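Local coordinates for protein putative Nitroreductase (Anabaena variabilis ATCC 29413, PDB 3EO7) that binds flavin mononucleotide and is probably an FMN-dependent oxidoreductase of the nitroreductase family, at residues 303-308 against 396-401. Numbering follows the deposited sequence.
Sequences YNFPFC and CYYYAP
A first torsion of 172° in Tyr398 puts CG opposite the backbone N and sends the ring out from the strand toward Tyr303 and Phe305, whose own CG atoms lie beside the backbone N, opposite their carbonyl carbons, with each ring presenting an edge to Tyr398. The ring of Tyr303 stands upright on the Tyr398 face in a T-shaped pair, planes at 89°. At its edge, Tyr303 CD2 comes 3.8 Å from Tyr398 CE1. Over the same ring sits Tyr303 CB, 4.0 Å from the Tyr398 centroid, in a CH-pi contact. Phe305 makes an offset edge-to-face pair, its plane inclined to that of Tyr398, and its CE2 packs 3.7 Å from Tyr398 CB at the root of the side chain. This three-ring aromatic cluster fastens the loop leading into strand 310-312 onto strand 395-400 of the mixed sheet in the second nitroreductase-family region, away from the flavin site. One polar contact accompanies the packing: the backbone N of Tyr303 donates to Tyr398 OH over 3.3 Å, long but almost straight at 174°. The same hydroxyl bonds to Glu381 OE1 on the neighbouring strand 381-390, while the hydroxyl of Tyr303 reaches Glu499 OE2; the two phenol ends are thus tied to separate carboxylates. A leucine in place of Tyr398 would probably deprive the edges of Tyr303 and Phe305 of their shared aromatic face and leave the Tyr303 amide without this acceptor. Phe305 also opens a type I turn, closed by Cys308 N to Phe305 O at 3.2 Å.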
loop_
_atom_site.group_PDB
_atom_site.type_symbol
_atom_site.label_atom_id
_atom_site.label_comp_id
_atom_site.label_asym_id
_atom_site.label_seq_id
_atom_site.Cartn_x
_atom_site.Cartn_y
_atom_site.Cartn_z
ATOM N N TYR A 303 -6.597 8.707 20.861
ATOM C CA TYR A 303 -7.755 8.485 21.749
ATOM C C TYR A 303 -7.350 7.848 23.067
ATOM O O TYR A 303 -6.990 6.692 23.106
ATOM C CB TYR A 303 -8.780 7.603 21.045
ATOM C CG TYR A 303 -9.418 8.275 19.853
ATOM C CD1 TYR A 303 -10.348 9.306 20.035
ATOM C CD2 TYR A 303 -9.098 7.907 18.558
ATOM C CE1 TYR A 303 -10.955 9.931 18.961
ATOM C CE2 TYR A 303 -9.698 8.533 17.471
ATOM C CZ TYR A 303 -10.628 9.552 17.683
ATOM O OH TYR A 303 -11.216 10.200 16.626
ATOM N N ASN A 304 -7.448 8.591 24.156
ATOM C CA ASN A 304 -7.030 8.057 25.414
ATOM C C ASN A 304 -7.957 6.951 25.929
ATOM O O ASN A 304 -7.479 5.998 26.564
ATOM C CB ASN A 304 -6.947 9.168 26.470
ATOM C CG ASN A 304 -5.813 10.156 26.199
ATOM O OD1 ASN A 304 -4.741 9.780 25.710
ATOM N ND2 ASN A 304 -6.035 11.418 26.560
ATOM N N PHE A 305 -9.270 7.107 25.711
ATOM C CA PHE A 305 -10.270 6.173 26.309
ATOM C C PHE A 305 -9.835 5.799 27.745
ATOM O O PHE A 305 -9.686 4.609 28.086
ATOM C CB PHE A 305 -10.466 4.915 25.428
ATOM C CG PHE A 305 -11.054 5.192 24.094
ATOM C CD1 PHE A 305 -12.352 5.677 23.974
ATOM C CD2 PHE A 305 -10.348 4.937 22.941
ATOM C CE1 PHE A 305 -12.901 5.934 22.715
ATOM C CE2 PHE A 305 -10.888 5.194 21.695
ATOM C CZ PHE A 305 -12.153 5.701 21.584
ATOM N N PRO A 306 -9.663 6.809 28.619
ATOM C CA PRO A 306 -9.034 6.542 29.933
ATOM C C PRO A 306 -9.824 5.667 30.909
ATOM O O PRO A 306 -9.242 5.069 31.808
ATOM C CB PRO A 306 -8.875 7.937 30.527
ATOM C CG PRO A 306 -9.915 8.751 29.870
ATOM C CD PRO A 306 -10.046 8.232 28.481
ATOM N N PHE A 307 -11.140 5.586 30.723
ATOM C CA PHE A 307 -11.961 4.819 31.617
ATOM C C PHE A 307 -12.419 3.505 31.015
ATOM O O PHE A 307 -13.326 2.880 31.541
ATOM C CB PHE A 307 -13.147 5.655 32.039
ATOM C CG PHE A 307 -12.755 6.975 32.619
ATOM C CD1 PHE A 307 -11.881 7.028 33.693
ATOM C CD2 PHE A 307 -13.185 8.157 32.052
ATOM C CE1 PHE A 307 -11.474 8.248 34.219
ATOM C CE2 PHE A 307 -12.811 9.369 32.580
ATOM C CZ PHE A 307 -11.940 9.417 33.662
ATOM N N CYS A 308 -11.775 3.095 29.935
ATOM C CA CYS A 308 -12.032 1.831 29.256
ATOM C C CYS A 308 -10.968 0.802 29.634
ATOM O O CYS A 308 -9.834 1.143 29.938
ATOM C CB CYS A 308 -12.006 2.004 27.735
ATOM S SG CYS A 308 -13.416 2.901 27.085
ATOM N N CYS A 396 -15.029 -4.581 20.311
ATOM C CA CYS A 396 -14.273 -3.645 19.518
ATOM C C CYS A 396 -13.275 -2.966 20.419
ATOM O O CYS A 396 -13.603 -2.547 21.536
ATOM C CB CYS A 396 -15.159 -2.611 18.863
ATOM S SG CYS A 396 -14.168 -1.544 17.739
ATOM N N TYR A 397 -12.050 -2.845 19.909
ATOM C CA TYR A 397 -10.934 -2.264 20.641
ATOM C C TYR A 397 -10.247 -1.205 19.819
ATOM O O TYR A 397 -10.026 -1.369 18.627
ATOM C CB TYR A 397 -9.889 -3.348 20.968
ATOM C CG TYR A 397 -10.403 -4.449 21.855
ATOM C CD1 TYR A 397 -11.157 -5.487 21.324
ATOM C CD2 TYR A 397 -10.149 -4.445 23.223
ATOM C CE1 TYR A 397 -11.634 -6.483 22.117
ATOM C CE2 TYR A 397 -10.623 -5.470 24.051
ATOM C CZ TYR A 397 -11.379 -6.481 23.484
ATOM O OH TYR A 397 -11.857 -7.492 24.281
ATOM N N TYR A 398 -9.921 -0.098 20.450
ATOM C CA TYR A 398 -9.003 0.860 19.845
ATOM C C TYR A 398 -7.598 0.308 20.057
ATOM O O TYR A 398 -7.272 -0.183 21.140
ATOM C CB TYR A 398 -9.097 2.193 20.566
ATOM C CG TYR A 398 -8.071 3.210 20.150
ATOM C CD1 TYR A 398 -8.042 3.718 18.859
ATOM C CD2 TYR A 398 -7.182 3.724 21.089
ATOM C CE1 TYR A 398 -7.115 4.699 18.482
ATOM C CE2 TYR A 398 -6.277 4.731 20.740
ATOM C CZ TYR A 398 -6.260 5.211 19.442
ATOM O OH TYR A 398 -5.382 6.211 19.119
ATOM N N TYR A 399 -6.758 0.336 19.026
ATOM C CA TYR A 399 -5.388 -0.073 19.196
ATOM C C TYR A 399 -4.525 1.204 19.265
ATOM O O TYR A 399 -4.572 2.051 18.361
ATOM C CB TYR A 399 -4.913 -0.984 18.068
ATOM C CG TYR A 399 -3.411 -1.280 18.133
ATOM C CD1 TYR A 399 -2.843 -1.890 19.259
ATOM C CD2 TYR A 399 -2.568 -0.969 17.059
ATOM C CE1 TYR A 399 -1.462 -2.162 19.322
ATOM C CE2 TYR A 399 -1.218 -1.231 17.118
ATOM C CZ TYR A 399 -0.654 -1.817 18.252
ATOM O OH TYR A 399 0.699 -2.089 18.301
ATOM N N ALA A 400 -3.816 1.342 20.386
ATOM C CA ALA A 400 -2.931 2.465 20.706
ATOM C C ALA A 400 -1.486 1.976 20.477
ATOM O O ALA A 400 -0.891 1.342 21.333
ATOM C CB ALA A 400 -3.128 2.887 22.196
ATOM N N PRO A 401 -0.934 2.227 19.289
ATOM C CA PRO A 401 0.398 1.650 19.026
ATOM C C PRO A 401 1.551 2.238 19.823
ATOM O O PRO A 401 2.534 1.545 20.057
ATOM C CB PRO A 401 0.584 1.874 17.535
ATOM C CG PRO A 401 -0.312 3.008 17.196
ATOM C CD PRO A 401 -1.502 2.886 18.109
#